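Local coordinates for protein putative sulfatase yidJ (Bacteroides fragilis, PDB 2QZU) that probably hydrolyses sulfate esters as a calcium-dependent member of the arylsulfatase family, within the alkaline phosphatase superfamily, at residues A[118-122]-A[123-127]; A[158-161]-A[162-165]; A[274-277]-A[278-281]; A[237-240]-A[241-244]. All coordinates share one frame; numbering follows the deposited sequence.

The four local contacts fall into two pairs. Interactions 1 and 2, with centres about 14 Å apart, meet beside neighbouring parallel strands of the large mixed sheet: His164 ND1 probably hydrogen-bonds Asp118 OD2 at 2.8 Å, and Lys121 packs on Gly165. Interactions 3 and 4 lie about 10 Å apart, centre to centre, where the short helix 240-244 rests on the long helix 267-299, with Ala281 O 3.4 Å from Tyr242 CB. About 39 Å separates the centres of interactions 1 and 3, yet the dimer brings such regions together: Asn278 packs on Asp122, and Lys243 on Gln123, of the second subunit. Ser76, unmodified here but predicted to become formylglycine, the catalytic residue of sulfatases, belongs to none of the four.

Interaction 1: A[118-122]-A[123-127]; sequences DVLKD and QGYNM
A Schellman motif closes helix 116-122, and Leu120 and Tyr125 share its wider backbone bond and its main apolar contact. Tyr125 N reaches back to Leu120 O at 3.0 Å, while Gly124 N donates to Lys121 O at 3.1 Å. Gly124 is the C-prime residue: glycine suits its positive phi of 86° because it has no beta-carbon to meet the preceding carbonyl oxygen. One residue earlier, Gln123 N still makes a helical bond to Val119 O and adds only a weak one to Leu120 O.

The side chains follow the reversal. With its CG beside the backbone N (chi1 -69°), Leu120 lays CD2 over the middle of one Tyr125 face, 4.1 Å from the ring centroid and only 4° off the normal, a CH-pi contact. Leu120 CB meets the selenium of Met127, a selenomethionine, at 3.7 Å; the bends at chi2 and chi3 fold that flexible chain back onto the helix as strand 126-130 begins. Tyrosine suits its place because its ring packs while its hydroxyl hydrogen-bonds Pro28 O and Thr27 OG1.

A water lies between the carbonyl oxygens of Lys121 and Tyr125, 2.7 Å from Tyr125 O. On the exposed side Asp122 forms a salt bridge with Arg114, whereas Leu120 and Met127 pack against Ala223 of the adjacent strand 222-228. Three carbonyls at the helix end, Val119 O, Leu120 O and Lys121 O, thus receive amides of the turn itself, those of Gln123, Tyr125 and Gly124, as the chain reverses toward the sheet.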
loop_
_atom_site.group_PDB
_atom_site.type_symbol
_atom_site.label_atom_id
_atom_site.label_comp_id
_atom_site.label_asym_id
_atom_site.label_seq_id
_atom_site.Cartn_x
_atom_site.Cartn_y
_atom_site.Cartn_z
ATOM N N ASP A 118 -6.307 -1.038 36.448
ATOM C CA ASP A 118 -7.202 -0.432 37.444
ATOM C C ASP A 118 -6.685 -0.786 38.832
ATOM O O ASP A 118 -6.735 0.026 39.757
ATOM C CB ASP A 118 -8.632 -0.975 37.311
ATOM C CG ASP A 118 -9.331 -0.505 36.046
ATOM O OD1 ASP A 118 -9.461 0.724 35.855
ATOM O OD2 ASP A 118 -9.762 -1.369 35.249
ATOM N N VAL A 119 -6.204 -2.017 38.969
ATOM C CA VAL A 119 -5.667 -2.499 40.234
ATOM C C VAL A 119 -4.418 -1.702 40.625
ATOM O O VAL A 119 -4.326 -1.189 41.743
ATOM C CB VAL A 119 -5.319 -4.003 40.147
ATOM C CG1 VAL A 119 -4.581 -4.449 41.404
ATOM C CG2 VAL A 119 -6.596 -4.821 39.966
ATOM N N LEU A 120 -3.463 -1.588 39.708
ATOM C CA LEU A 120 -2.239 -0.849 40.001
ATOM C C LEU A 120 -2.517 0.621 40.295
ATOM O O LEU A 120 -1.856 1.223 41.143
ATOM C CB LEU A 120 -1.239 -0.987 38.851
ATOM C CG LEU A 120 -0.655 -2.391 38.685
ATOM C CD1 LEU A 120 0.311 -2.406 37.509
ATOM C CD2 LEU A 120 0.063 -2.809 39.966
ATOM N N LYS A 121 -3.498 1.199 39.602
ATOM C CA LYS A 121 -3.843 2.592 39.848
ATOM C C LYS A 121 -4.352 2.704 41.282
ATOM O O LYS A 121 -4.012 3.644 42.001
ATOM C CB LYS A 121 -4.940 3.073 38.898
ATOM C CG LYS A 121 -5.233 4.564 39.057
ATOM C CD LYS A 121 -6.556 4.953 38.432
ATOM C CE LYS A 121 -6.661 6.462 38.276
ATOM N NZ LYS A 121 -6.453 7.178 39.565
ATOM N N ASP A 122 -5.175 1.745 41.695
ATOM C CA ASP A 122 -5.712 1.756 43.051
ATOM C C ASP A 122 -4.618 1.545 44.091
ATOM O O ASP A 122 -4.752 1.978 45.236
ATOM C CB ASP A 122 -6.796 0.685 43.220
ATOM C CG ASP A 122 -8.106 1.072 42.554
ATOM O OD1 ASP A 122 -8.382 2.286 42.447
ATOM O OD2 ASP A 122 -8.869 0.166 42.156
ATOM N N GLN A 123 -3.534 0.884 43.697
ATOM C CA GLN A 123 -2.441 0.648 44.627
ATOM C C GLN A 123 -1.442 1.804 44.661
ATOM O O GLN A 123 -0.343 1.660 45.192
ATOM C CB GLN A 123 -1.723 -0.664 44.300
ATOM C CG GLN A 123 -2.618 -1.897 44.379
ATOM C CD GLN A 123 -3.380 -2.002 45.690
ATOM O OE1 GLN A 123 -2.802 -1.897 46.769
ATOM N NE2 GLN A 123 -4.688 -2.221 45.600
ATOM N N GLY A 124 -1.825 2.941 44.083
ATOM C CA GLY A 124 -0.968 4.118 44.109
ATOM C C GLY A 124 0.098 4.267 43.038
ATOM O O GLY A 124 0.993 5.106 43.170
ATOM N N TYR A 125 0.006 3.474 41.977
ATOM C CA TYR A 125 0.985 3.539 40.896
ATOM C C TYR A 125 0.724 4.688 39.937
ATOM O O TYR A 125 -0.423 5.051 39.686
ATOM C CB TYR A 125 0.977 2.236 40.090
ATOM C CG TYR A 125 1.835 1.136 40.652
ATOM C CD1 TYR A 125 1.635 0.655 41.945
ATOM C CD2 TYR A 125 2.841 0.560 39.881
ATOM C CE1 TYR A 125 2.423 -0.376 42.457
ATOM C CE2 TYR A 125 3.633 -0.469 40.381
ATOM C CZ TYR A 125 3.420 -0.931 41.668
ATOM O OH TYR A 125 4.211 -1.943 42.155
ATOM N N ASN A 126 1.806 5.258 39.415
ATOM C CA ASN A 126 1.727 6.328 38.428
ATOM C C ASN A 126 1.536 5.498 37.156
ATOM O O ASN A 126 2.345 4.608 36.882
ATOM C CB ASN A 126 3.053 7.082 38.368
ATOM C CG ASN A 126 2.869 8.584 38.332
ATOM O OD1 ASN A 126 2.058 9.105 37.566
ATOM N ND2 ASN A 126 3.630 9.292 39.159
HETATM N N MSE A 127 0.484 5.776 36.389
HETATM C CA MSE A 127 0.182 4.985 35.188
HETATM C C MSE A 127 0.344 5.689 33.838
HETATM O O MSE A 127 -0.044 6.844 33.678
HETATM C CB MSE A 127 -1.257 4.466 35.275
HETATM C CG MSE A 127 -1.617 3.790 36.588
HETATM SE SE MSE A 127 -0.678 2.137 36.871
HETATM C CE MSE A 127 -1.433 1.091 35.423
HETATM O O HOH W 1 -2.321 5.460 41.613
#

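Interaction 2: A[158-161]-A[162-165]; sequences CPPE and RRHG
Arg163 grips the carbonyl oxygen of Cys158 side-on, Arg163 NE at 2.9 Å and NH2 at 3.0 Å, and this pair of hydrogen bonds to one oxygen is the firm half of a short 3-10 turn. The oxygen lies in the guanidinium plane, while one face of that group lies against Pro160, whose N sits 3.6 Å above the plane. An extended chain from CG to NE carries the arginine alongside the proline, and on the way Arg163 CG passes Cys158 SG at 3.6 Å. Cysteine is small and polarisable enough for this buried corner: its SG, anti to the backbone N (chi1 -177°), comes 3.2 Å from Arg162 O.

Two successive i to i+3 backbone bonds define the turn, Arg162 N to Pro159 O and Arg163 N to Pro160 O. Pro160 suits its place inside it, since the ring holds phi near the value the bend needs; Pro159 is extended and leads in. Pro159 CG lies 3.8 Å from Arg162 CD, the two side chains side by side.

The other side is looser and hydrated. One water joins Pro160 O to Gly165 N; a second joins Glu161 O to His164 N and also rests 3.3 Å above the centre of the His164 ring. Glu161 itself is exposed.

The turn lies in the long loop between strands 126-130 and 168-172. Arg162 forms a salt bridge with Asp136, Arg163 makes a cation-pi contact with Trp169 of strand 168-172, and His164 O accepts from Ser117 OG of helix 116-122.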
loop_
_atom_site.group_PDB
_atom_site.type_symbol
_atom_site.label_atom_id
_atom_site.label_comp_id
_atom_site.label_asym_id
_atom_site.label_seq_id
_atom_site.Cartn_x
_atom_site.Cartn_y
_atom_site.Cartn_z
ATOM N N CYS A 158 -10.285 6.804 22.800
ATOM C CA CYS A 158 -10.554 6.171 24.084
ATOM C C CYS A 158 -10.744 7.307 25.078
ATOM O O CYS A 158 -9.777 7.944 25.491
ATOM C CB CYS A 158 -9.384 5.294 24.542
ATOM S SG CYS A 158 -9.718 4.408 26.097
ATOM N N PRO A 159 -11.999 7.596 25.451
ATOM C CA PRO A 159 -12.258 8.677 26.406
ATOM C C PRO A 159 -11.650 8.321 27.763
ATOM O O PRO A 159 -11.440 7.146 28.065
ATOM C CB PRO A 159 -13.787 8.749 26.437
ATOM C CG PRO A 159 -14.195 7.331 26.178
ATOM C CD PRO A 159 -13.247 6.905 25.076
ATOM N N PRO A 160 -11.360 9.329 28.598
ATOM C CA PRO A 160 -10.768 9.076 29.916
ATOM C C PRO A 160 -11.422 7.981 30.761
ATOM O O PRO A 160 -10.723 7.178 31.389
ATOM C CB PRO A 160 -10.839 10.447 30.587
ATOM C CG PRO A 160 -10.630 11.380 29.431
ATOM C CD PRO A 160 -11.539 10.776 28.375
ATOM N N GLU A 161 -12.751 7.935 30.775
ATOM C CA GLU A 161 -13.451 6.939 31.577
ATOM C C GLU A 161 -13.303 5.506 31.065
ATOM O O GLU A 161 -13.731 4.559 31.730
ATOM C CB GLU A 161 -14.941 7.295 31.711
ATOM C CG GLU A 161 -15.754 7.136 30.436
ATOM C CD GLU A 161 -15.723 8.366 29.549
ATOM O OE1 GLU A 161 -14.823 9.220 29.722
ATOM O OE2 GLU A 161 -16.601 8.474 28.667
ATOM N N ARG A 162 -12.699 5.342 29.889
ATOM C CA ARG A 162 -12.480 4.005 29.333
ATOM C C ARG A 162 -10.989 3.652 29.286
ATOM O O ARG A 162 -10.592 2.691 28.628
ATOM C CB ARG A 162 -13.080 3.896 27.924
ATOM C CG ARG A 162 -14.605 3.735 27.898
ATOM C CD ARG A 162 -15.146 3.631 26.472
ATOM N NE ARG A 162 -14.567 2.513 25.729
ATOM C CZ ARG A 162 -14.934 1.244 25.873
ATOM N NH1 ARG A 162 -15.895 0.922 26.730
ATOM N NH2 ARG A 162 -14.326 0.293 25.171
ATOM N N ARG A 163 -10.166 4.416 30.000
ATOM C CA ARG A 163 -8.726 4.168 29.999
ATOM C C ARG A 163 -8.226 3.263 31.122
ATOM O O ARG A 163 -7.034 3.000 31.230
ATOM C CB ARG A 163 -7.968 5.500 30.022
ATOM C CG ARG A 163 -8.178 6.297 28.755
ATOM C CD ARG A 163 -7.498 7.653 28.774
ATOM N NE ARG A 163 -7.918 8.428 27.613
ATOM C CZ ARG A 163 -7.613 9.705 27.402
ATOM N NH1 ARG A 163 -6.870 10.374 28.277
ATOM N NH2 ARG A 163 -8.077 10.320 26.326
ATOM N N HIS A 164 -9.150 2.793 31.953
ATOM C CA HIS A 164 -8.824 1.889 33.044
ATOM C C HIS A 164 -7.606 2.252 33.897
ATOM O O HIS A 164 -6.754 1.407 34.178
ATOM C CB HIS A 164 -8.686 0.474 32.475
ATOM C CG HIS A 164 -9.971 -0.066 31.932
ATOM N ND1 HIS A 164 -10.885 -0.736 32.715
ATOM C CD2 HIS A 164 -10.544 0.059 30.710
ATOM C CE1 HIS A 164 -11.967 -0.997 32.003
ATOM N NE2 HIS A 164 -11.784 -0.525 30.782
ATOM N N GLY A 165 -7.527 3.512 34.309
ATOM C CA GLY A 165 -6.431 3.930 35.165
ATOM C C GLY A 165 -5.196 4.528 34.521
ATOM O O GLY A 165 -4.359 5.095 35.220
HETATM O O HOH W 2 -9.665 5.452 33.678
HETATM O O HOH W 3 -11.815 2.655 32.579
#

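Interaction 3: A[274-277]-A[278-281]; sequences NNIR and NYYA
Ile276 and Tyr280 cross at an angle in an i to i+4 contact on the long alpha-helix 267-299 of this sulfatase domain. Followed outward, the isoleucine starts with a CB whose bond from the backbone points away from the next turn. Its longer branch then turns back: Ile276 CG1, anti to the backbone N (chi1 -169°), comes 3.8 Å from Tyr280 CE2 and lies equally near CZ. At the tip Ile276 CD1 lies over one face of the Tyr280 ring but displaced toward its rim, 4.0 Å from the centroid and 24° off the normal, in a CH-pi contact; the same methyl is 3.7 Å from Tyr280 CZ. It passes Tyr279 CD2 more distantly, at 4.3 Å. Isoleucine suits the site because its long, flexible CG1-CD1 branch reaches the ring face while the side chain also packs on Val251 and Leu254 of helix 251-254.

The backbone follows the regular helical ladder, Tyr279 N to Asn275 O, Tyr280 N to Ile276 O and Ala281 N to Arg277 O. Each tyrosine combines a buried ring with a placed hydroxyl: Tyr280 OH bonds Glu49, and Tyr279 OH bonds Gln37 O and Arg39 N. Small Ala281 lets Tyr242 of helix 240-244 come close, and Arg277 reaches outward to Leu249 O.

Near the second subunit, whose Gly124 and Asp122 pack on Asn274 and Asn278, the polar asparagines hold water. One water takes the Asn278 N-H at 2.9 Å and donates to Asn274 O; another lies 3.0 Å from both Asn275 OD1 and Asn278 OD1.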
loop_
_atom_site.group_PDB
_atom_site.type_symbol
_atom_site.label_atom_id
_atom_site.label_comp_id
_atom_site.label_asym_id
_atom_site.label_seq_id
_atom_site.Cartn_x
_atom_site.Cartn_y
_atom_site.Cartn_z
ATOM N N ASN A 274 8.724 -12.010 -0.689
ATOM C CA ASN A 274 8.671 -10.586 -1.004
ATOM C C ASN A 274 8.567 -9.673 0.219
ATOM O O ASN A 274 8.786 -8.469 0.106
ATOM C CB ASN A 274 7.477 -10.312 -1.928
ATOM C CG ASN A 274 7.535 -8.943 -2.576
ATOM O OD1 ASN A 274 6.503 -8.317 -2.815
ATOM N ND2 ASN A 274 8.742 -8.478 -2.878
ATOM N N ASN A 275 8.243 -10.238 1.380
ATOM C CA ASN A 275 8.075 -9.430 2.586
ATOM C C ASN A 275 8.962 -9.745 3.790
ATOM O O ASN A 275 9.005 -8.962 4.741
ATOM C CB ASN A 275 6.612 -9.491 3.036
ATOM C CG ASN A 275 5.675 -8.810 2.063
ATOM O OD1 ASN A 275 5.612 -7.579 2.004
ATOM N ND2 ASN A 275 4.948 -9.602 1.284
ATOM N N ILE A 276 9.669 -10.870 3.763
ATOM C CA ILE A 276 10.505 -11.233 4.902
ATOM C C ILE A 276 11.611 -10.224 5.223
ATOM O O ILE A 276 11.902 -9.977 6.398
ATOM C CB ILE A 276 11.110 -12.658 4.726
ATOM C CG1 ILE A 276 11.743 -13.123 6.042
ATOM C CG2 ILE A 276 12.130 -12.669 3.602
ATOM C CD1 ILE A 276 10.757 -13.269 7.190
ATOM N N ARG A 277 12.218 -9.625 4.199
ATOM C CA ARG A 277 13.279 -8.642 4.428
ATOM C C ARG A 277 12.785 -7.433 5.210
ATOM O O ARG A 277 13.428 -7.001 6.173
ATOM C CB ARG A 277 13.876 -8.152 3.103
ATOM C CG ARG A 277 14.869 -9.106 2.471
ATOM C CD ARG A 277 15.607 -8.454 1.303
ATOM N NE ARG A 277 16.534 -9.388 0.674
ATOM C CZ ARG A 277 17.324 -9.087 -0.351
ATOM N NH1 ARG A 277 17.306 -7.868 -0.872
ATOM N NH2 ARG A 277 18.132 -10.010 -0.856
ATOM N N ASN A 278 11.653 -6.877 4.791
ATOM C CA ASN A 278 11.110 -5.708 5.469
ATOM C C ASN A 278 10.560 -6.066 6.842
ATOM O O ASN A 278 10.545 -5.227 7.740
ATOM C CB ASN A 278 10.048 -5.033 4.599
ATOM C CG ASN A 278 10.663 -4.170 3.505
ATOM O OD1 ASN A 278 10.021 -3.862 2.500
ATOM N ND2 ASN A 278 11.912 -3.767 3.707
ATOM N N TYR A 279 10.120 -7.311 7.009
ATOM C CA TYR A 279 9.617 -7.751 8.310
ATOM C C TYR A 279 10.797 -7.712 9.285
ATOM O O TYR A 279 10.685 -7.189 10.400
ATOM C CB TYR A 279 9.063 -9.177 8.225
ATOM C CG TYR A 279 8.434 -9.674 9.513
ATOM C CD1 TYR A 279 7.281 -9.076 10.031
ATOM C CD2 TYR A 279 8.986 -10.749 10.207
ATOM C CE1 TYR A 279 6.690 -9.544 11.214
ATOM C CE2 TYR A 279 8.408 -11.223 11.389
ATOM C CZ TYR A 279 7.261 -10.617 11.883
ATOM O OH TYR A 279 6.688 -11.098 13.040
ATOM N N TYR A 280 11.940 -8.250 8.859
ATOM C CA TYR A 280 13.121 -8.236 9.719
ATOM C C TYR A 280 13.596 -6.803 9.964
ATOM O O TYR A 280 14.050 -6.482 11.061
ATOM C CB TYR A 280 14.264 -9.063 9.110
ATOM C CG TYR A 280 14.077 -10.571 9.154
ATOM C CD1 TYR A 280 13.162 -11.169 10.023
ATOM C CD2 TYR A 280 14.857 -11.405 8.345
ATOM C CE1 TYR A 280 13.032 -12.562 10.085
ATOM C CE2 TYR A 280 14.736 -12.788 8.401
ATOM C CZ TYR A 280 13.824 -13.359 9.272
ATOM O OH TYR A 280 13.716 -14.725 9.326
ATOM N N ALA A 281 13.487 -5.944 8.949
ATOM C CA ALA A 281 13.903 -4.548 9.085
ATOM C C ALA A 281 13.089 -3.883 10.193
ATOM O O ALA A 281 13.638 -3.169 11.035
ATOM C CB ALA A 281 13.706 -3.790 7.757
HETATM O O HOH W 4 10.628 -7.384 2.092
HETATM O O HOH W 5 7.633 -5.420 1.735
#

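Interaction 4: A[237-240]-A[241-244]; sequences LVPD and RYKE
Val238 straddles two residues of the following helix with its two methyls. Val238 CG2, anti to the backbone N, meets Tyr242 CD2 at 3.8 Å, while CG1 approaches Lys243 CE at 3.5 Å; the compact branched side chain fills the angle between them and also packs on Ala281 and Cys282. Next to its carbonyl oxygen lies a water that also accepts a hydrogen bond from Lys243 NZ.

Pro239 is the N-cap of helix 240-244, a place where proline costs little because no earlier helical carbonyl awaits its nitrogen. Pro239 O receives Tyr242 N at 3.1 Å, and the proline ring runs alongside the tyrosine, with Pro239 CD at the edge in the tyrosine ring plane. Pro239 CB also lies 3.6 Å from Arg241 NH1. That arginine lies over one face of Tyr242, its CG above the centre of the ring, and pairs with Glu202; Tyr242 OH bonds Glu288.

Asp240 begins the helix, where a carboxylate is probably favoured by the partial positive charge of the helix start. Asp240 O accepts Glu244 N at 2.9 Å. A second water lies between Asp240 OD1, 2.6 Å away, and Lys243 NZ, which also bonds Glu236 O. Asp240 OD2 forms a salt bridge with Lys373 of the second subunit.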
loop_
_atom_site.group_PDB
_atom_site.type_symbol
_atom_site.label_atom_id
_atom_site.label_comp_id
_atom_site.label_asym_id
_atom_site.label_seq_id
_atom_site.Cartn_x
_atom_site.Cartn_y
_atom_site.Cartn_z
ATOM N N LEU A 237 6.985 0.238 5.522
ATOM C CA LEU A 237 7.004 1.531 6.191
ATOM C C LEU A 237 7.937 1.518 7.402
ATOM O O LEU A 237 7.504 1.572 8.563
ATOM C CB LEU A 237 5.577 1.906 6.590
ATOM C CG LEU A 237 4.569 1.905 5.435
ATOM C CD1 LEU A 237 3.180 2.147 5.984
ATOM C CD2 LEU A 237 4.938 2.974 4.406
ATOM N N VAL A 238 9.228 1.436 7.103
ATOM C CA VAL A 238 10.289 1.401 8.096
ATOM C C VAL A 238 11.465 2.188 7.518
ATOM O O VAL A 238 11.702 2.158 6.307
ATOM C CB VAL A 238 10.706 -0.066 8.393
ATOM C CG1 VAL A 238 11.058 -0.791 7.096
ATOM C CG2 VAL A 238 11.870 -0.098 9.372
ATOM N N PRO A 239 12.201 2.929 8.364
ATOM C CA PRO A 239 13.340 3.706 7.861
ATOM C C PRO A 239 14.334 2.893 7.040
ATOM O O PRO A 239 14.614 1.729 7.340
ATOM C CB PRO A 239 13.953 4.274 9.134
ATOM C CG PRO A 239 12.731 4.519 9.984
ATOM C CD PRO A 239 11.961 3.225 9.788
ATOM N N ASP A 240 14.872 3.534 6.009
ATOM C CA ASP A 240 15.824 2.909 5.101
ATOM C C ASP A 240 17.041 2.282 5.761
ATOM O O ASP A 240 17.535 1.257 5.289
ATOM C CB ASP A 240 16.289 3.923 4.055
ATOM C CG ASP A 240 15.149 4.436 3.203
ATOM O OD1 ASP A 240 14.339 3.603 2.748
ATOM O OD2 ASP A 240 15.066 5.665 2.984
ATOM N N ARG A 241 17.531 2.883 6.840
ATOM C CA ARG A 241 18.710 2.332 7.501
ATOM C C ARG A 241 18.482 0.912 8.017
ATOM O O ARG A 241 19.413 0.109 8.069
ATOM C CB ARG A 241 19.185 3.256 8.632
ATOM C CG ARG A 241 18.168 3.571 9.718
ATOM C CD ARG A 241 18.784 4.527 10.736
ATOM N NE ARG A 241 17.917 4.803 11.880
ATOM C CZ ARG A 241 16.846 5.591 11.845
ATOM N NH1 ARG A 241 16.494 6.192 10.717
ATOM N NH2 ARG A 241 16.133 5.789 12.946
ATOM N N TYR A 242 17.248 0.590 8.388
ATOM C CA TYR A 242 16.959 -0.758 8.862
ATOM C C TYR A 242 16.832 -1.725 7.685
ATOM O O TYR A 242 17.158 -2.907 7.804
ATOM C CB TYR A 242 15.689 -0.750 9.716
ATOM C CG TYR A 242 15.835 0.137 10.928
ATOM C CD1 TYR A 242 16.816 -0.123 11.890
ATOM C CD2 TYR A 242 15.032 1.259 11.096
ATOM C CE1 TYR A 242 16.990 0.715 12.981
ATOM C CE2 TYR A 242 15.197 2.103 12.185
ATOM C CZ TYR A 242 16.180 1.822 13.123
ATOM O OH TYR A 242 16.340 2.651 14.203
ATOM N N LYS A 243 16.376 -1.222 6.543
ATOM C CA LYS A 243 16.244 -2.057 5.355
ATOM C C LYS A 243 17.629 -2.414 4.813
ATOM O O LYS A 243 17.854 -3.532 4.348
ATOM C CB LYS A 243 15.435 -1.336 4.266
ATOM C CG LYS A 243 13.971 -1.092 4.607
ATOM C CD LYS A 243 13.233 -0.474 3.415
ATOM C CE LYS A 243 11.769 -0.208 3.717
ATOM N NZ LYS A 243 11.058 0.359 2.530
ATOM N N GLU A 244 18.552 -1.457 4.884
ATOM C CA GLU A 244 19.920 -1.652 4.399
ATOM C C GLU A 244 20.596 -2.855 5.045
ATOM O O GLU A 244 21.434 -3.510 4.431
ATOM C CB GLU A 244 20.773 -0.408 4.679
ATOM C CG GLU A 244 21.204 0.359 3.440
ATOM C CD GLU A 244 20.327 1.565 3.162
ATOM O OE1 GLU A 244 20.305 2.489 4.004
ATOM O OE2 GLU A 244 19.665 1.591 2.103
HETATM O O HOH W 6 10.819 3.202 3.831
HETATM O O HOH W 7 12.371 2.518 1.436
#